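PDB 3LL7: putative methyltransferase from Porphyromonas gingivalis, which probably transfers methyl groups, with S-adenosylmethionine the likely donor, to a substrate that is not established. Local coordinates for residues Pro59-Ala62 with Ser66-Ile69; Tyr68-Leu73 with Ala128-His133; Thr309-Leu314 with His324-Glu329; Gly393-Met396 with Lys400-Leu403. One frame throughout, in Å; residues are numbered along the deposited sequence. Where two conformers were deposited one is given.

Overall arrangement
Interactions 1 and 2 share Y68 and I69, and their centres lie about 10 Å apart on one side of the chain's centre. Across both, the contacts are apolar, without a hydrogen bond, and place the loop between helices 59-62 and 72-77 against the preceding helical turn and helix 125-138. About 44 to 51 Å away, centre to centre, interactions 3 and 4 belong to a seven-stranded mixed sheet and touch through L325 and T394. Interaction 3 lays a helix on that sheet, whereas interaction 4 pairs two of its strands by backbone hydrogen bonds. All four are largely buried; interaction 4 alone carries polar bonds across its segments and reaches the surface through its lysines.

Interaction 1 of 4, residues Pro59-Ala62 with Ser66-Ile69; sequences PQWA and SLYI
W61 and L67 meet where the CD1 methyl of L67 settles into the angle between the backbone and the indole of W61. L67 CD1 lies 3.3 Å from W61 O and 3.6 Å from W61 CB, then follows the side chain onward to W61 CG at 3.8 Å and W61 CE3, also at 3.8 Å. It therefore spans the root of the side chain and the nearer part of the ring, approaching the indole obliquely. The conformation of L67 accounts for this reach: chi2 of -171° sets CD1 anti to CA, so that this branch extends toward W61. W61 itself turns its CG anti to its carbonyl carbon (chi1 -73°), and the two side chains cross at roughly a right angle. The 59-62 segment is a single weakly bonded helical turn, followed by a loop that leads to helix 72-77; the contact folds that loop back upon the turn just before it. No hydrogen bond joins the two segments, and the three residues that touch, W61, L67 and I69, are all buried. I69 comes to the indole differently. Its CB is not directed at the turn, but a bend at chi2 (-57°) brings CD1 nearer, and I69 CD1 stands at the ring edge, close to its plane, 4.5 Å from W61 CE3. That is a loose touch compared with the L67 contact. Helix 125-138 borders the group through L138, which touches both W61 and L67, while L50 and L54 of helix 38-57 pack on I69.

Interaction 2 of 4, residues Tyr68-Leu73 with Ala128-His133; sequences YIPSRL and AVAARH
Y68 and H133 both swing their rings to the position opposite their own backbone N, with chi1 -178° for the tyrosine and 175° for the histidine, and each side chain leaves its backbone in the direction of the other segment. Their contact is modest: H133 CD2 lies 4.2 Å from Y68 CB, at an oblique angle to the imidazole. A130 is the hub. A130 CB sits at the edge of the Y68 ring, near the ring plane, 4.2 Å from Y68 CD2 and 3.8 Å from Y68 O. From another side A130 CB meets P70, 3.5 Å from P70 CB and 3.7 Å from P70 CG, so one small side chain lets the loop approach the helix to a CA separation of 5.5 Å between P70 and A130. The imidazole is oriented by outside partners: ND1 bonds to E8, while the NE2 contact with S66 O is too short to be trusted in detail. Helix 125-138 follows strand 117-122 in what is consistent with a Rossmann-like methyltransferase sheet; A131 faces that strand through Y120, while Y68 and P70 of the loop cover A130 and helices 8-20 and 38-57 close over Y68.

Interaction 3 of 4, residues Thr309-Leu314 with His324-Glu329; sequences TVAYRL and HLYTSE
The ring of Y326 receives V310 over one face and A311 obliquely. V310 CG1 stands 4.1 Å above the ring plane, displaced toward the rim, and is 4.2 Å from both Y326 CZ and Y326 CE2. A311 CB comes to 3.7 Å from Y326 CE1 and 3.8 Å from Y326 CD1. V310 thus serves the hydroxyl end of the ring, and A311 lies along the CD1-CE1 flank. This is helix-on-sheet packing within the ferredoxin-like domain: helices 299-304 and 307-314 follow strand 293-297 and lead to the hairpin 317-320/323-328, and helix 307-314 lies against the middle strand of these three. Y326 turns CG anti to its carbonyl carbon (chi1 -52°), which sends the ring from the strand toward the helix, and V310 crosses it at about a right angle. Y326 OH lies 3.8 Å from V310 CB, and its hydrogen bond goes to the backbone O of F307 at the start of the same helix. That polar link fixes the outer end of the ring. F272 and F335 pack on V310, and Y295 and P297 of strand 293-297 border Y326.

Interaction 4 of 4, residues Gly393-Met396 with Lys400-Leu403; sequences GTTM and KKVL. With FMT (formic acid), chain J.
K401 runs from the strand back to T395, with which it forms a non-hydrogen-bonded antiparallel pair. K401 CB passes T394 O at 4.1 Å, a light contact. CG stands anti to the carbonyl carbon (chi1 -55°), and the chain then bends at chi2 (-66°) and folds across the strands, carrying K401 CD to 3.0 Å from T395 OG1, which is close for carbon and oxygen. CE then skirts both OG1 and CG2 of the threonine. At the tip, K401 NZ donates a hydrogen bond of 2.7 Å to T395 OG1 and a weak one of 3.3 Å to O1 of a formic acid molecule, probably from the crystallisation liquor. N322 ND2 and N369 ND2 are also hydrogen-bonded to it. The backbone supplies the rest of the hairpin 389-395/401-408, part of the THUMP-like domain. T394 and V402 are bonded both ways: T394 N to V402 O at 3.0 Å, V402 N to T394 O at 2.9 Å. Beyond the strand end, M396 N reaches K400 O, also at 2.9 Å and nearly straight (171° at the hydrogen). The CG2 methyls of T394 and V402 lie side by side, and selenomethionine M396, bent at chi2 and chi3, brings SE to 3.8 Å from V402 CG2. These contacts are apolar, whereas T394 OG1 bonds to the backbone O of R368. The lysine amine, in turn, donates to T395 OG1, whose second partner is the backbone O of N369; the site beside it can apparently take a small carboxylate-like group.

Interaction 1 of 4, residues Pro59-Ala62 with Ser66-Ile69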
loop_
_atom_site.group_PDB
_atom_site.type_symbol
_atom_site.label_atom_id
_atom_site.label_comp_id
_atom_site.label_asym_id
_atom_site.label_seq_id
_atom_site.Cartn_x
_atom_site.Cartn_y
_atom_site.Cartn_z
ATOM N N PRO A 59 -5.857 11.993 8.997
ATOM C CA PRO A 59 -5.924 13.233 9.794
ATOM C C PRO A 59 -6.636 14.391 9.085
ATOM O O PRO A 59 -7.274 15.204 9.755
ATOM C CB PRO A 59 -4.448 13.569 10.091
ATOM C CG PRO A 59 -3.646 12.733 9.136
ATOM C CD PRO A 59 -4.468 11.529 8.796
ATOM N N GLN A 60 -6.566 14.453 7.753
ATOM C CA GLN A 60 -7.314 15.488 7.021
ATOM C C GLN A 60 -8.845 15.337 7.139
ATOM O O GLN A 60 -9.567 16.340 7.209
ATOM C CB GLN A 60 -6.876 15.569 5.570
ATOM C CG GLN A 60 -5.500 16.186 5.416
ATOM C CD GLN A 60 -5.310 16.845 4.062
ATOM O OE1 GLN A 60 -5.883 16.406 3.059
ATOM N NE2 GLN A 60 -4.507 17.905 4.026
ATOM N N TRP A 61 -9.328 14.096 7.205
ATOM C CA TRP A 61 -10.763 13.849 7.446
ATOM C C TRP A 61 -11.195 14.218 8.877
ATOM O O TRP A 61 -12.249 14.843 9.080
ATOM C CB TRP A 61 -11.137 12.392 7.128
ATOM C CG TRP A 61 -11.168 12.076 5.652
ATOM C CD1 TRP A 61 -10.281 12.499 4.700
ATOM C CD2 TRP A 61 -12.114 11.242 4.969
ATOM N NE1 TRP A 61 -10.630 11.997 3.465
ATOM C CE2 TRP A 61 -11.745 11.218 3.604
ATOM C CE3 TRP A 61 -13.240 10.513 5.379
ATOM C CZ2 TRP A 61 -12.464 10.497 2.641
ATOM C CZ3 TRP A 61 -13.966 9.800 4.411
ATOM C CH2 TRP A 61 -13.567 9.797 3.067
ATOM N N ALA A 62 -10.381 13.830 9.860
ATOM C CA ALA A 62 -10.705 14.068 11.266
ATOM C C ALA A 62 -10.856 15.558 11.576
ATOM O O ALA A 62 -11.469 15.926 12.585
ATOM C CB ALA A 62 -9.668 13.426 12.186
ATOM N N SER A 66 -18.782 17.671 10.021
ATOM C CA SER A 66 -19.927 17.077 9.386
ATOM C C SER A 66 -19.616 15.746 8.727
ATOM O O SER A 66 -20.535 15.114 8.213
ATOM C CB SER A 66 -20.524 18.031 8.344
ATOM O OG SER A 66 -21.860 18.372 8.675
ATOM N N LEU A 67 -18.349 15.331 8.714
ATOM C CA LEU A 67 -18.014 13.999 8.163
ATOM C C LEU A 67 -18.581 12.952 9.085
ATOM O O LEU A 67 -18.491 13.088 10.320
ATOM C CB LEU A 67 -16.501 13.745 7.978
ATOM C CG LEU A 67 -15.773 14.404 6.807
ATOM C CD1 LEU A 67 -14.385 13.839 6.727
ATOM C CD2 LEU A 67 -16.487 14.252 5.450
ATOM N N TYR A 68 -19.192 11.934 8.479
ATOM C CA TYR A 68 -19.818 10.861 9.206
ATOM C C TYR A 68 -19.189 9.532 8.771
ATOM O O TYR A 68 -19.216 9.201 7.587
ATOM C CB TYR A 68 -21.317 10.836 8.923
ATOM C CG TYR A 68 -22.037 9.773 9.699
ATOM C CD1 TYR A 68 -22.290 9.929 11.062
ATOM C CD2 TYR A 68 -22.456 8.602 9.082
ATOM C CE1 TYR A 68 -22.946 8.943 11.792
ATOM C CE2 TYR A 68 -23.132 7.596 9.810
ATOM C CZ TYR A 68 -23.352 7.772 11.170
ATOM O OH TYR A 68 -24.002 6.815 11.921
ATOM N N ILE A 69 -18.657 8.780 9.733
ATOM C CA ILE A 69 -18.032 7.467 9.451
ATOM C C ILE A 69 -19.039 6.333 9.560
ATOM O O ILE A 69 -19.581 6.103 10.634
ATOM C CB ILE A 69 -16.837 7.213 10.387
ATOM C CG1 ILE A 69 -15.863 8.387 10.295
ATOM C CG2 ILE A 69 -16.143 5.869 10.066
ATOM C CD1 ILE A 69 -15.352 8.682 8.875
#

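Interaction 2 of 4, residues Tyr68-Leu73 with Ala128-His133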
loop_
_atom_site.group_PDB
_atom_site.type_symbol
_atom_site.label_atom_id
_atom_site.label_comp_id
_atom_site.label_asym_id
_atom_site.label_seq_id
_atom_site.Cartn_x
_atom_site.Cartn_y
_atom_site.Cartn_z
ATOM N N TYR A 68 -19.192 11.934 8.479
ATOM C CA TYR A 68 -19.818 10.861 9.206
ATOM C C TYR A 68 -19.189 9.532 8.771
ATOM O O TYR A 68 -19.216 9.201 7.587
ATOM C CB TYR A 68 -21.317 10.836 8.923
ATOM C CG TYR A 68 -22.037 9.773 9.699
ATOM C CD1 TYR A 68 -22.290 9.929 11.062
ATOM C CD2 TYR A 68 -22.456 8.602 9.082
ATOM C CE1 TYR A 68 -22.946 8.943 11.792
ATOM C CE2 TYR A 68 -23.132 7.596 9.810
ATOM C CZ TYR A 68 -23.352 7.772 11.170
ATOM O OH TYR A 68 -24.002 6.815 11.921
ATOM N N ILE A 69 -18.657 8.780 9.733
ATOM C CA ILE A 69 -18.032 7.467 9.451
ATOM C C ILE A 69 -19.039 6.333 9.560
ATOM O O ILE A 69 -19.581 6.103 10.634
ATOM C CB ILE A 69 -16.837 7.213 10.387
ATOM C CG1 ILE A 69 -15.863 8.387 10.295
ATOM C CG2 ILE A 69 -16.143 5.869 10.066
ATOM C CD1 ILE A 69 -15.352 8.682 8.875
ATOM N N PRO A 70 -19.287 5.608 8.440
ATOM C CA PRO A 70 -20.433 4.697 8.460
ATOM C C PRO A 70 -20.245 3.566 9.461
ATOM O O PRO A 70 -21.211 3.163 10.098
ATOM C CB PRO A 70 -20.518 4.171 7.022
ATOM C CG PRO A 70 -19.161 4.393 6.425
ATOM C CD PRO A 70 -18.570 5.595 7.153
ATOM N N SER A 71 -19.011 3.092 9.609
ATOM C CA SER A 71 -18.679 2.019 10.548
ATOM C C SER A 71 -17.177 1.957 10.863
ATOM O O SER A 71 -16.338 2.441 10.090
ATOM C CB SER A 71 -19.169 0.653 10.019
ATOM O OG SER A 71 -18.533 0.297 8.796
ATOM N N ARG A 72 -16.851 1.375 12.016
ATOM C CA ARG A 72 -15.467 0.978 12.332
ATOM C C ARG A 72 -14.940 0.017 11.265
ATOM O O ARG A 72 -13.798 0.138 10.813
ATOM C CB ARG A 72 -15.394 0.325 13.716
ATOM C CG ARG A 72 -15.979 1.186 14.842
ATOM C CD ARG A 72 -16.390 0.347 16.049
ATOM N NE ARG A 72 -15.303 -0.530 16.475
ATOM C CZ ARG A 72 -15.380 -1.428 17.452
ATOM N NH1 ARG A 72 -16.492 -1.593 18.154
ATOM N NH2 ARG A 72 -14.323 -2.170 17.728
ATOM N N LEU A 73 -15.791 -0.918 10.838
ATOM C CA LEU A 73 -15.441 -1.827 9.752
ATOM C C LEU A 73 -14.972 -1.076 8.503
ATOM O O LEU A 73 -13.862 -1.328 8.014
ATOM C CB LEU A 73 -16.587 -2.800 9.435
ATOM C CG LEU A 73 -16.264 -3.995 8.522
ATOM C CD1 LEU A 73 -14.953 -4.699 8.913
ATOM C CD2 LEU A 73 -17.440 -4.978 8.520
ATOM N N ALA A 128 -22.898 3.409 1.483
ATOM C CA ALA A 128 -23.263 4.352 0.432
ATOM C C ALA A 128 -23.922 5.632 0.984
ATOM O O ALA A 128 -23.664 6.733 0.495
ATOM C CB ALA A 128 -24.206 3.651 -0.597
ATOM N N VAL A 129 -24.788 5.484 1.992
ATOM C CA VAL A 129 -25.463 6.623 2.614
ATOM C C VAL A 129 -24.404 7.596 3.166
ATOM O O VAL A 129 -24.520 8.812 2.973
ATOM C CB VAL A 129 -26.454 6.198 3.743
ATOM C CG1 VAL A 129 -26.978 7.438 4.489
ATOM C CG2 VAL A 129 -27.694 5.458 3.108
ATOM N N ALA A 130 -23.379 7.047 3.807
ATOM C CA ALA A 130 -22.346 7.906 4.402
ATOM C C ALA A 130 -21.559 8.644 3.293
ATOM O O ALA A 130 -21.237 9.842 3.414
ATOM C CB ALA A 130 -21.416 7.083 5.277
ATOM N N ALA A 131 -21.250 7.915 2.222
ATOM C CA ALA A 131 -20.498 8.465 1.101
ATOM C C ALA A 131 -21.279 9.542 0.396
ATOM O O ALA A 131 -20.733 10.557 -0.030
ATOM C CB ALA A 131 -20.088 7.355 0.127
ATOM N N ARG A 132 -22.585 9.328 0.291
ATOM C CA ARG A 132 -23.473 10.289 -0.297
ATOM C C ARG A 132 -23.416 11.606 0.506
ATOM O O ARG A 132 -23.513 12.687 -0.067
ATOM C CB ARG A 132 -24.899 9.681 -0.375
ATOM C CG ARG A 132 -25.828 10.331 -1.358
ATOM C CD ARG A 132 -27.103 9.512 -1.579
ATOM N NE ARG A 132 -26.850 8.399 -2.489
ATOM C CZ ARG A 132 -26.920 7.122 -2.117
ATOM N NH1 ARG A 132 -27.291 6.797 -0.871
ATOM N NH2 ARG A 132 -26.644 6.173 -2.992
ATOM N N HIS A 133 -23.232 11.514 1.823
ATOM C CA HIS A 133 -23.041 12.695 2.685
ATOM C C HIS A 133 -21.603 13.278 2.636
ATOM O O HIS A 133 -21.417 14.500 2.513
ATOM C CB HIS A 133 -23.400 12.320 4.132
ATOM C CG HIS A 133 -23.131 13.405 5.130
ATOM N ND1 HIS A 133 -24.050 14.390 5.430
ATOM C CD2 HIS A 133 -22.053 13.645 5.912
ATOM C CE1 HIS A 133 -23.542 15.197 6.349
ATOM N NE2 HIS A 133 -22.332 14.766 6.652
#

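Interaction 3 of 4, residues Thr309-Leu314 with His324-Glu329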
loop_
_atom_site.group_PDB
_atom_site.type_symbol
_atom_site.label_atom_id
_atom_site.label_comp_id
_atom_site.label_asym_id
_atom_site.label_seq_id
_atom_site.Cartn_x
_atom_site.Cartn_y
_atom_site.Cartn_z
ATOM N N THR A 309 18.139 -7.416 -11.084
ATOM C CA THR A 309 18.116 -6.160 -11.835
ATOM C C THR A 309 18.695 -4.980 -11.029
ATOM O O THR A 309 19.392 -4.141 -11.580
ATOM C CB THR A 309 16.692 -5.846 -12.321
ATOM O OG1 THR A 309 16.229 -6.970 -13.099
ATOM C CG2 THR A 309 16.683 -4.649 -13.272
ATOM N N VAL A 310 18.425 -4.928 -9.738
ATOM C CA VAL A 310 18.968 -3.826 -8.939
ATOM C C VAL A 310 20.505 -3.845 -9.014
ATOM O O VAL A 310 21.145 -2.802 -9.191
ATOM C CB VAL A 310 18.485 -3.862 -7.476
ATOM C CG1 VAL A 310 19.218 -2.769 -6.625
ATOM C CG2 VAL A 310 16.969 -3.663 -7.383
ATOM N N ALA A 311 21.110 -5.043 -8.891
ATOM C CA ALA A 311 22.587 -5.126 -8.888
ATOM C C ALA A 311 23.162 -4.710 -10.268
ATOM O O ALA A 311 24.180 -4.000 -10.364
ATOM C CB ALA A 311 23.017 -6.566 -8.526
ATOM N N TYR A 312 22.517 -5.191 -11.319
ATOM C CA TYR A 312 22.953 -4.950 -12.689
ATOM C C TYR A 312 22.780 -3.462 -13.063
ATOM O O TYR A 312 23.665 -2.904 -13.665
ATOM C CB TYR A 312 22.143 -5.840 -13.667
ATOM C CG TYR A 312 22.660 -5.777 -15.100
ATOM C CD1 TYR A 312 23.807 -6.487 -15.467
ATOM C CD2 TYR A 312 22.034 -4.995 -16.055
ATOM C CE1 TYR A 312 24.312 -6.419 -16.763
ATOM C CE2 TYR A 312 22.516 -4.936 -17.373
ATOM C CZ TYR A 312 23.662 -5.644 -17.707
ATOM O OH TYR A 312 24.170 -5.591 -18.994
ATOM N N ARG A 313 21.648 -2.869 -12.674
ATOM C CA ARG A 313 21.305 -1.460 -12.973
ATOM C C ARG A 313 22.248 -0.473 -12.286
ATOM O O ARG A 313 22.500 0.625 -12.801
ATOM C CB ARG A 313 19.870 -1.158 -12.528
ATOM C CG ARG A 313 19.190 -0.069 -13.327
ATOM C CD ARG A 313 19.003 -0.446 -14.782
ATOM N NE ARG A 313 17.819 -1.256 -15.036
ATOM C CZ ARG A 313 16.563 -0.885 -14.785
ATOM N NH1 ARG A 313 16.302 0.296 -14.230
ATOM N NH2 ARG A 313 15.570 -1.721 -15.064
ATOM N N LEU A 314 22.770 -0.881 -11.130
ATOM C CA LEU A 314 23.500 0.007 -10.263
ATOM C C LEU A 314 24.959 -0.373 -10.054
ATOM O O LEU A 314 25.662 0.343 -9.369
ATOM C CB LEU A 314 22.763 0.183 -8.937
ATOM C CG LEU A 314 21.346 0.776 -8.978
ATOM C CD1 LEU A 314 20.853 0.948 -7.540
ATOM C CD2 LEU A 314 21.308 2.122 -9.745
ATOM N N HIS A 324 19.119 -10.988 -0.024
ATOM C CA HIS A 324 18.752 -9.820 -0.787
ATOM C C HIS A 324 19.414 -8.590 -0.180
ATOM O O HIS A 324 18.765 -7.743 0.441
ATOM C CB HIS A 324 17.237 -9.731 -0.919
ATOM C CG HIS A 324 16.626 -10.972 -1.513
ATOM N ND1 HIS A 324 17.249 -11.692 -2.512
ATOM C CD2 HIS A 324 15.459 -11.618 -1.259
ATOM C CE1 HIS A 324 16.488 -12.715 -2.853
ATOM N NE2 HIS A 324 15.393 -12.688 -2.110
ATOM N N LEU A 325 20.740 -8.577 -0.323
ATOM C CA LEU A 325 21.616 -7.491 0.060
ATOM C C LEU A 325 22.696 -7.368 -0.988
ATOM O O LEU A 325 23.078 -8.352 -1.638
ATOM C CB LEU A 325 22.359 -7.816 1.390
ATOM C CG LEU A 325 21.508 -7.874 2.644
ATOM C CD1 LEU A 325 22.480 -8.383 3.777
ATOM C CD2 LEU A 325 20.973 -6.458 2.979
ATOM N N TYR A 326 23.228 -6.170 -1.083
ATOM C CA TYR A 326 24.226 -5.813 -2.084
ATOM C C TYR A 326 25.408 -5.158 -1.419
ATOM O O TYR A 326 25.286 -4.629 -0.303
ATOM C CB TYR A 326 23.627 -4.856 -3.125
ATOM C CG TYR A 326 22.351 -5.386 -3.692
ATOM C CD1 TYR A 326 22.348 -6.244 -4.807
ATOM C CD2 TYR A 326 21.144 -5.072 -3.083
ATOM C CE1 TYR A 326 21.138 -6.744 -5.325
ATOM C CE2 TYR A 326 19.936 -5.568 -3.579
ATOM C CZ TYR A 326 19.941 -6.399 -4.682
ATOM O OH TYR A 326 18.749 -6.876 -5.165
ATOM N N THR A 327 26.530 -5.122 -2.145
ATOM C CA THR A 327 27.722 -4.467 -1.637
ATOM C C THR A 327 28.543 -3.862 -2.795
ATOM O O THR A 327 28.461 -4.328 -3.934
ATOM C CB THR A 327 28.583 -5.444 -0.779
ATOM O OG1 THR A 327 29.573 -4.696 -0.072
ATOM C CG2 THR A 327 29.273 -6.498 -1.646
ATOM N N SER A 328 29.327 -2.842 -2.491
ATOM C CA SER A 328 30.218 -2.243 -3.497
ATOM C C SER A 328 31.277 -1.428 -2.801
ATOM O O SER A 328 31.091 -0.998 -1.662
ATOM C CB SER A 328 29.414 -1.347 -4.455
ATOM O OG SER A 328 29.025 -0.151 -3.784
ATOM N N GLU A 329 32.399 -1.215 -3.483
ATOM C CA GLU A 329 33.474 -0.446 -2.931
ATOM C C GLU A 329 33.186 1.054 -3.072
ATOM O O GLU A 329 33.554 1.851 -2.213
ATOM C CB GLU A 329 34.799 -0.864 -3.604
ATOM C CG GLU A 329 36.090 -0.524 -2.836
ATOM C CD GLU A 329 36.143 -0.923 -1.342
ATOM O OE1 GLU A 329 35.380 -1.812 -0.840
ATOM O OE2 GLU A 329 37.013 -0.331 -0.658
#

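Interaction 4 of 4, residues Gly393-Met396 with Lys400-Leu403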
loop_
_atom_site.group_PDB
_atom_site.type_symbol
_atom_site.label_atom_id
_atom_site.label_comp_id
_atom_site.label_asym_id
_atom_site.label_seq_id
_atom_site.Cartn_x
_atom_site.Cartn_y
_atom_site.Cartn_z
ATOM N N GLY A 393 22.377 -10.277 9.986
ATOM C CA GLY A 393 22.745 -11.691 9.745
ATOM C C GLY A 393 22.452 -12.008 8.287
ATOM O O GLY A 393 21.371 -11.716 7.813
ATOM N N THR A 394 23.401 -12.623 7.594
ATOM C CA THR A 394 23.230 -12.917 6.177
ATOM C C THR A 394 24.169 -14.044 5.769
ATOM O O THR A 394 24.875 -14.598 6.629
ATOM C CB THR A 394 23.399 -11.624 5.320
ATOM O OG1 THR A 394 22.950 -11.854 3.962
ATOM C CG2 THR A 394 24.833 -11.128 5.330
ATOM N N THR A 395 24.142 -14.368 4.472
ATOM C CA THR A 395 24.897 -15.479 3.900
ATOM C C THR A 395 25.612 -14.988 2.661
ATOM O O THR A 395 24.989 -14.348 1.773
ATOM C CB THR A 395 23.956 -16.623 3.515
ATOM O OG1 THR A 395 23.178 -16.996 4.659
ATOM C CG2 THR A 395 24.760 -17.856 3.015
HETATM N N MSE A 396 26.920 -15.290 2.588
HETATM C CA MSE A 396 27.751 -14.902 1.452
HETATM C C MSE A 396 27.597 -15.955 0.331
HETATM O O MSE A 396 26.966 -16.989 0.541
HETATM C CB MSE A 396 29.241 -14.783 1.876
HETATM C CG MSE A 396 29.463 -13.881 3.096
HETATM SE SE MSE A 396 28.747 -12.096 2.839
HETATM C CE MSE A 396 29.941 -11.451 1.476
ATOM N N LYS A 400 28.641 -19.226 3.433
ATOM C CA LYS A 400 29.092 -18.918 4.797
ATOM C C LYS A 400 28.171 -17.889 5.444
ATOM O O LYS A 400 27.879 -16.845 4.870
ATOM C CB LYS A 400 30.531 -18.408 4.834
ATOM C CG LYS A 400 31.578 -19.475 4.432
ATOM C CD LYS A 400 32.985 -18.863 4.511
ATOM C CE LYS A 400 34.066 -19.899 4.310
ATOM N NZ LYS A 400 33.996 -20.443 2.930
ATOM N N LYS A 401 27.721 -18.208 6.659
ATOM C CA LYS A 401 26.873 -17.316 7.398
ATOM C C LYS A 401 27.756 -16.338 8.126
ATOM O O LYS A 401 28.786 -16.738 8.739
ATOM C CB LYS A 401 26.037 -18.124 8.432
ATOM C CG LYS A 401 25.196 -19.308 7.850
ATOM C CD LYS A 401 24.058 -18.842 6.910
ATOM C CE LYS A 401 23.451 -19.991 6.022
ATOM N NZ LYS A 401 22.272 -19.544 5.131
ATOM N N VAL A 402 27.324 -15.078 8.135
ATOM C CA VAL A 402 28.110 -13.997 8.736
ATOM C C VAL A 402 27.191 -13.045 9.457
ATOM O O VAL A 402 25.990 -12.974 9.156
ATOM C CB VAL A 402 28.910 -13.192 7.647
ATOM C CG1 VAL A 402 29.944 -14.099 6.966
ATOM C CG2 VAL A 402 27.964 -12.545 6.581
ATOM N N LEU A 403 27.776 -12.280 10.378
ATOM C CA LEU A 403 27.125 -11.098 10.949
ATOM C C LEU A 403 27.887 -9.879 10.486
ATOM O O LEU A 403 29.146 -9.847 10.521
ATOM C CB LEU A 403 27.144 -11.149 12.511
ATOM C CG LEU A 403 26.182 -12.228 13.070
ATOM C CD1 LEU A 403 26.471 -12.513 14.549
ATOM C CD2 LEU A 403 24.770 -11.726 12.948
HETATM C C FMT J . 20.869 -20.549 1.211
HETATM O O1 FMT J . 21.664 -19.968 1.954
HETATM O O2 FMT J . 19.766 -20.103 0.883
#